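Local coordinates for extracellular ligand-binding receptor (Rhodopseudomonas palustris, PDB 3SG0), which probably captures aromatic acids related to lignin breakdown, such as benzoylformate, as the solute-binding component of a bacterial uptake system of the leucine-binding protein family, at residues Thr64-Asp69 and Glu88-Leu93; Pro115-Ala120 and Met315-Asn320. All blocks are in the same frame, centred on the assembly; numbering follows the deposited sequence. Where two conformers were deposited one is given.

Contact 1: residues Thr64-Asp69 and Glu88-Leu93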
# COMPACT_ATOMS: atom_id res chain seq x y z
N THR A 64 19.14 -14.01 3.44
CA THR A 64 19.67 -12.82 4.09
C THR A 64 18.93 -11.60 3.54
O THR A 64 18.77 -11.46 2.32
CB THR A 64 21.16 -12.67 3.80
OG1 THR A 64 21.86 -13.83 4.28
CG2 THR A 64 21.71 -11.42 4.47
N TYR A 65 18.51 -10.71 4.44
CA TYR A 65 17.80 -9.49 4.07
C TYR A 65 18.71 -8.29 4.23
O TYR A 65 19.45 -8.19 5.21
CB TYR A 65 16.57 -9.32 4.97
CG TYR A 65 15.61 -10.48 4.84
CD1 TYR A 65 14.66 -10.51 3.84
CD2 TYR A 65 15.68 -11.57 5.71
CE1 TYR A 65 13.80 -11.57 3.69
CE2 TYR A 65 14.81 -12.64 5.57
CZ TYR A 65 13.87 -12.63 4.56
OH TYR A 65 12.99 -13.68 4.40
N PHE A 66 18.64 -7.38 3.26
CA PHE A 66 19.41 -6.15 3.28
C PHE A 66 18.43 -5.00 3.17
O PHE A 66 17.93 -4.73 2.08
CB PHE A 66 20.35 -6.11 2.08
CG PHE A 66 21.33 -7.25 2.05
CD1 PHE A 66 22.60 -7.09 2.59
CD2 PHE A 66 20.99 -8.47 1.49
CE1 PHE A 66 23.51 -8.14 2.57
CE2 PHE A 66 21.89 -9.52 1.47
CZ PHE A 66 23.16 -9.35 2.02
N ALA A 67 18.16 -4.34 4.29
CA ALA A 67 17.13 -3.31 4.36
C ALA A 67 17.74 -1.92 4.48
O ALA A 67 18.66 -1.71 5.28
CB ALA A 67 16.22 -3.58 5.56
N LEU A 68 17.24 -0.99 3.68
CA LEU A 68 17.76 0.37 3.62
C LEU A 68 16.62 1.37 3.68
O LEU A 68 15.57 1.17 3.07
CB LEU A 68 18.55 0.60 2.33
CG LEU A 68 19.81 -0.24 2.14
CD1 LEU A 68 20.36 -0.11 0.72
CD2 LEU A 68 20.87 0.15 3.16
N ASP A 69 16.84 2.47 4.40
CA ASP A 69 15.88 3.56 4.45
C ASP A 69 16.09 4.46 3.24
O ASP A 69 17.22 4.86 2.94
CB ASP A 69 16.13 4.35 5.75
CG ASP A 69 15.17 5.50 5.97
OD1 ASP A 69 14.13 5.61 5.28
OD2 ASP A 69 15.46 6.30 6.89
N GLU A 88 25.19 -6.09 -3.96
CA GLU A 88 24.79 -7.29 -3.24
C GLU A 88 24.22 -8.36 -4.18
O GLU A 88 24.11 -9.53 -3.81
CB GLU A 88 23.77 -6.96 -2.15
CG GLU A 88 24.29 -5.99 -1.09
CD GLU A 88 25.44 -6.57 -0.27
OE1 GLU A 88 25.72 -7.78 -0.38
OE2 GLU A 88 26.06 -5.80 0.49
N LYS A 89 23.86 -7.96 -5.40
CA LYS A 89 23.30 -8.88 -6.39
C LYS A 89 22.09 -9.64 -5.83
O LYS A 89 21.97 -10.86 -5.97
CB LYS A 89 24.38 -9.82 -6.93
CG LYS A 89 25.47 -9.05 -7.65
CD LYS A 89 26.57 -9.93 -8.21
CE LYS A 89 27.61 -9.07 -8.92
NZ LYS A 89 28.78 -9.86 -9.40
N VAL A 90 21.19 -8.90 -5.21
CA VAL A 90 20.03 -9.52 -4.59
C VAL A 90 19.17 -10.26 -5.61
O VAL A 90 19.07 -9.87 -6.78
CB VAL A 90 19.18 -8.51 -3.81
CG1 VAL A 90 19.99 -7.90 -2.68
CG2 VAL A 90 18.62 -7.42 -4.72
N ASP A 91 18.55 -11.34 -5.15
CA ASP A 91 17.68 -12.12 -6.01
C ASP A 91 16.32 -11.48 -6.23
O ASP A 91 15.69 -11.70 -7.27
CB ASP A 91 17.51 -13.51 -5.42
CG ASP A 91 18.82 -14.25 -5.33
OD1 ASP A 91 19.41 -14.51 -6.39
OD2 ASP A 91 19.28 -14.55 -4.20
N VAL A 92 15.87 -10.71 -5.24
CA VAL A 92 14.60 -10.00 -5.30
C VAL A 92 14.79 -8.65 -4.64
O VAL A 92 15.49 -8.55 -3.62
CB VAL A 92 13.49 -10.76 -4.53
CG1 VAL A 92 12.18 -10.00 -4.57
CG2 VAL A 92 13.32 -12.17 -5.09
N LEU A 93 14.17 -7.61 -5.20
CA LEU A 93 14.14 -6.28 -4.60
C LEU A 93 12.72 -6.03 -4.13
O LEU A 93 11.78 -6.40 -4.81
CB LEU A 93 14.52 -5.24 -5.63
CG LEU A 93 14.62 -3.78 -5.19
CD1 LEU A 93 15.57 -3.59 -4.00
CD2 LEU A 93 15.04 -2.90 -6.36
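With CG anti to the carbonyl carbon in both residues (chi1 -60° each), Phe66 and Glu88 reach toward one another, and the bend of Glu88 at chi2 (-65°) brings its carboxylate above the CE1 rim of the phenyl ring, offset from the centre. The two flat groups are stacked, their planes 20° apart. Contact is made along the CD1-CE1-CZ side of the ring: Phe66 CE1 lies 3.7 Å from Glu88 OE1 and 3.8 Å from Glu88 CD, while Glu88 CG stands above the same face, displaced toward the rim. Val90 follows in a looser, oblique approach, its CG1 4.3 Å from Phe66 CD2. Strand 61-69, helix 74-86 and strand 92-94 make this a beta-alpha-beta crossover in which the returning chain passes over strand 28-34 and enters the sheet beyond it, parallel to both. Val90 lies in the turn before strand 92-94, just after Lys89 has broken the helical path with a positive phi. Leu84 of the helix and Lys29 of strand 28-34 also touch the Phe66 ring. Lys29 NZ forms a long, weak ion pair with Glu88 OE1, which may temper the carboxylate charge held against the aromatic face.

Contact 2: residues Pro115-Ala120 and Met315-Asn320. With 173 (benzoyl-formic acid), chain B.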
# COMPACT_ATOMS: atom_id res chain seq x y z
N PRO A 115 13.17 -9.34 -10.07
CA PRO A 115 11.79 -9.03 -9.67
C PRO A 115 11.76 -7.96 -8.58
O PRO A 115 12.60 -7.95 -7.66
CB PRO A 115 11.26 -10.35 -9.09
CG PRO A 115 12.24 -11.38 -9.42
CD PRO A 115 13.53 -10.75 -9.82
N LEU A 116 10.79 -7.06 -8.70
CA LEU A 116 10.55 -5.99 -7.75
C LEU A 116 9.18 -6.19 -7.13
O LEU A 116 8.18 -6.20 -7.86
CB LEU A 116 10.57 -4.63 -8.46
CG LEU A 116 10.15 -3.42 -7.60
CD1 LEU A 116 11.12 -3.18 -6.46
CD2 LEU A 116 10.00 -2.17 -8.45
N MSE A 117 9.13 -6.35 -5.81
CA MSE A 117 7.86 -6.40 -5.09
C MSE A 117 7.63 -5.00 -4.53
O MSE A 117 8.24 -4.63 -3.52
CB MSE A 117 7.92 -7.41 -3.94
CG MSE A 117 8.60 -8.73 -4.28
SE MSE A 117 7.79 -9.74 -5.71
CE MSE A 117 6.09 -10.14 -4.81
N THR A 118 6.81 -4.19 -5.18
CA THR A 118 6.58 -2.86 -4.64
C THR A 118 5.60 -2.91 -3.49
O THR A 118 4.70 -3.75 -3.47
CB THR A 118 6.12 -1.87 -5.73
OG1 THR A 118 6.04 -0.56 -5.15
CG2 THR A 118 4.76 -2.22 -6.31
N MSE A 119 5.77 -2.02 -2.51
CA MSE A 119 4.88 -1.97 -1.35
C MSE A 119 3.90 -0.79 -1.41
O MSE A 119 3.14 -0.56 -0.46
CB MSE A 119 5.68 -1.96 -0.04
CG MSE A 119 6.51 -3.22 0.14
SE MSE A 119 7.47 -3.29 1.81
CE MSE A 119 8.83 -1.94 1.44
N ALA A 120 3.89 -0.07 -2.53
CA ALA A 120 3.06 1.11 -2.69
C ALA A 120 1.76 0.77 -3.42
O ALA A 120 1.53 -0.39 -3.79
CB ALA A 120 3.85 2.18 -3.41
N MSE A 315 6.67 -11.11 0.84
CA MSE A 315 7.49 -12.28 1.12
C MSE A 315 6.72 -13.58 1.06
O MSE A 315 7.31 -14.62 0.77
CB MSE A 315 8.24 -12.12 2.44
CG MSE A 315 9.49 -11.26 2.30
SE MSE A 315 10.79 -11.91 0.94
CE MSE A 315 11.06 -13.72 1.57
N THR A 316 5.41 -13.56 1.30
CA THR A 316 4.62 -14.78 1.10
C THR A 316 4.73 -15.22 -0.36
O THR A 316 4.97 -16.40 -0.66
CB THR A 316 3.16 -14.57 1.49
OG1 THR A 316 3.10 -14.27 2.89
CG2 THR A 316 2.33 -15.82 1.19
N LEU A 317 4.56 -14.28 -1.28
CA LEU A 317 4.67 -14.60 -2.69
C LEU A 317 6.07 -15.09 -3.05
O LEU A 317 6.23 -16.06 -3.79
CB LEU A 317 4.32 -13.39 -3.56
CG LEU A 317 2.85 -12.98 -3.57
CD1 LEU A 317 2.68 -11.66 -4.27
CD2 LEU A 317 2.00 -14.04 -4.24
N VAL A 318 7.09 -14.41 -2.55
CA VAL A 318 8.46 -14.80 -2.86
C VAL A 318 8.77 -16.18 -2.30
O VAL A 318 9.32 -17.05 -2.99
CB VAL A 318 9.46 -13.76 -2.33
CG1 VAL A 318 10.88 -14.24 -2.47
CG2 VAL A 318 9.27 -12.44 -3.06
N GLU A 319 8.41 -16.39 -1.04
CA GLU A 319 8.63 -17.68 -0.39
C GLU A 319 7.94 -18.80 -1.14
O GLU A 319 8.50 -19.90 -1.27
CB GLU A 319 8.14 -17.62 1.07
CG GLU A 319 8.34 -18.90 1.86
CD GLU A 319 7.96 -18.73 3.32
OE1 GLU A 319 7.00 -17.98 3.60
OE2 GLU A 319 8.62 -19.33 4.19
N ASN A 320 6.73 -18.55 -1.64
CA ASN A 320 5.99 -19.57 -2.37
C ASN A 320 6.65 -19.90 -3.69
O ASN A 320 6.49 -21.03 -4.17
CB ASN A 320 4.55 -19.13 -2.60
CG ASN A 320 3.71 -19.20 -1.34
OD1 ASN A 320 4.14 -19.75 -0.32
ND2 ASN A 320 2.51 -18.65 -1.40
O1B 173 B . 1.40 4.51 -2.60
C1 173 B . 1.56 5.43 -1.85
O1A 173 B . 2.22 6.60 -2.20
C2 173 B . 0.84 5.47 -0.52
O2 173 B . 0.79 6.48 0.11
C1G 173 B . 0.28 4.18 -0.02
C2D 173 B . 1.12 2.91 -0.09
C2E 173 B . 0.56 1.60 0.39
C3 173 B . -0.87 1.55 0.93
C1E 173 B . -1.71 2.85 0.99
C1D 173 B . -1.14 4.17 0.52
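Met117, a selenomethionine, packs along its side chain against two neighbours on one helix: its CG lies 4.0 Å from Val318 CG2, and its terminal CE is 3.8 Å from Leu317 CD1 and 3.9 Å from Leu317 CB. The chain is folded at chi2 (-60°) and again at chi3 (-65°), which turns the methyl group toward Leu317 while the selenium stays beside Val318, 4.1 Å from Val318 CG2. Val318 offers that one methyl branch, whereas Leu317 presents both its CB and one branch end. All three side chains are buried, and the contact between them is wholly apolar. Val92 and Ile94 of the adjoining strand 92-94 also touch Met117, and Leu350 of strand 350-352 packs on Leu317. Further along the same segment the chain leaves the strand for the ligand: Met119 O is 3.5 Å from ring atom C2E of benzoyl-formic acid, and Ala120 CB is 3.5 Å from its carboxylate oxygen O1B. Thr99, Ala121 and Arg198 supply hydrogen bonds to the ligand. This is helix 306-328 packed on the mixed, largely parallel sheet of a periplasmic binding protein lobe, with the segment after strand 116-118 running out to the ligand pocket.

In the fold
Both contacts reach the same sheet and lie on one side of the chain's centre, their own centres 12 Å apart. Neighbouring strands 92-94 and 116-118 join them directly, through probable backbone hydrogen bonds between Leu93 and both Pro115 and Met117, and Tyr65 OH packs on Met315 CE. Contact 1 is only partly buried and closes a local strand-helix-strand connection; it mixes an aromatic ring, a carboxylate and a valine. Contact 2 is fully buried and purely apolar, bringing together elements nearly 200 residues apart in the chain. Contact 1 lies away from the ligand site, whereas the segment 115-120 of contact 2 runs on to the bound benzoyl-formic acid.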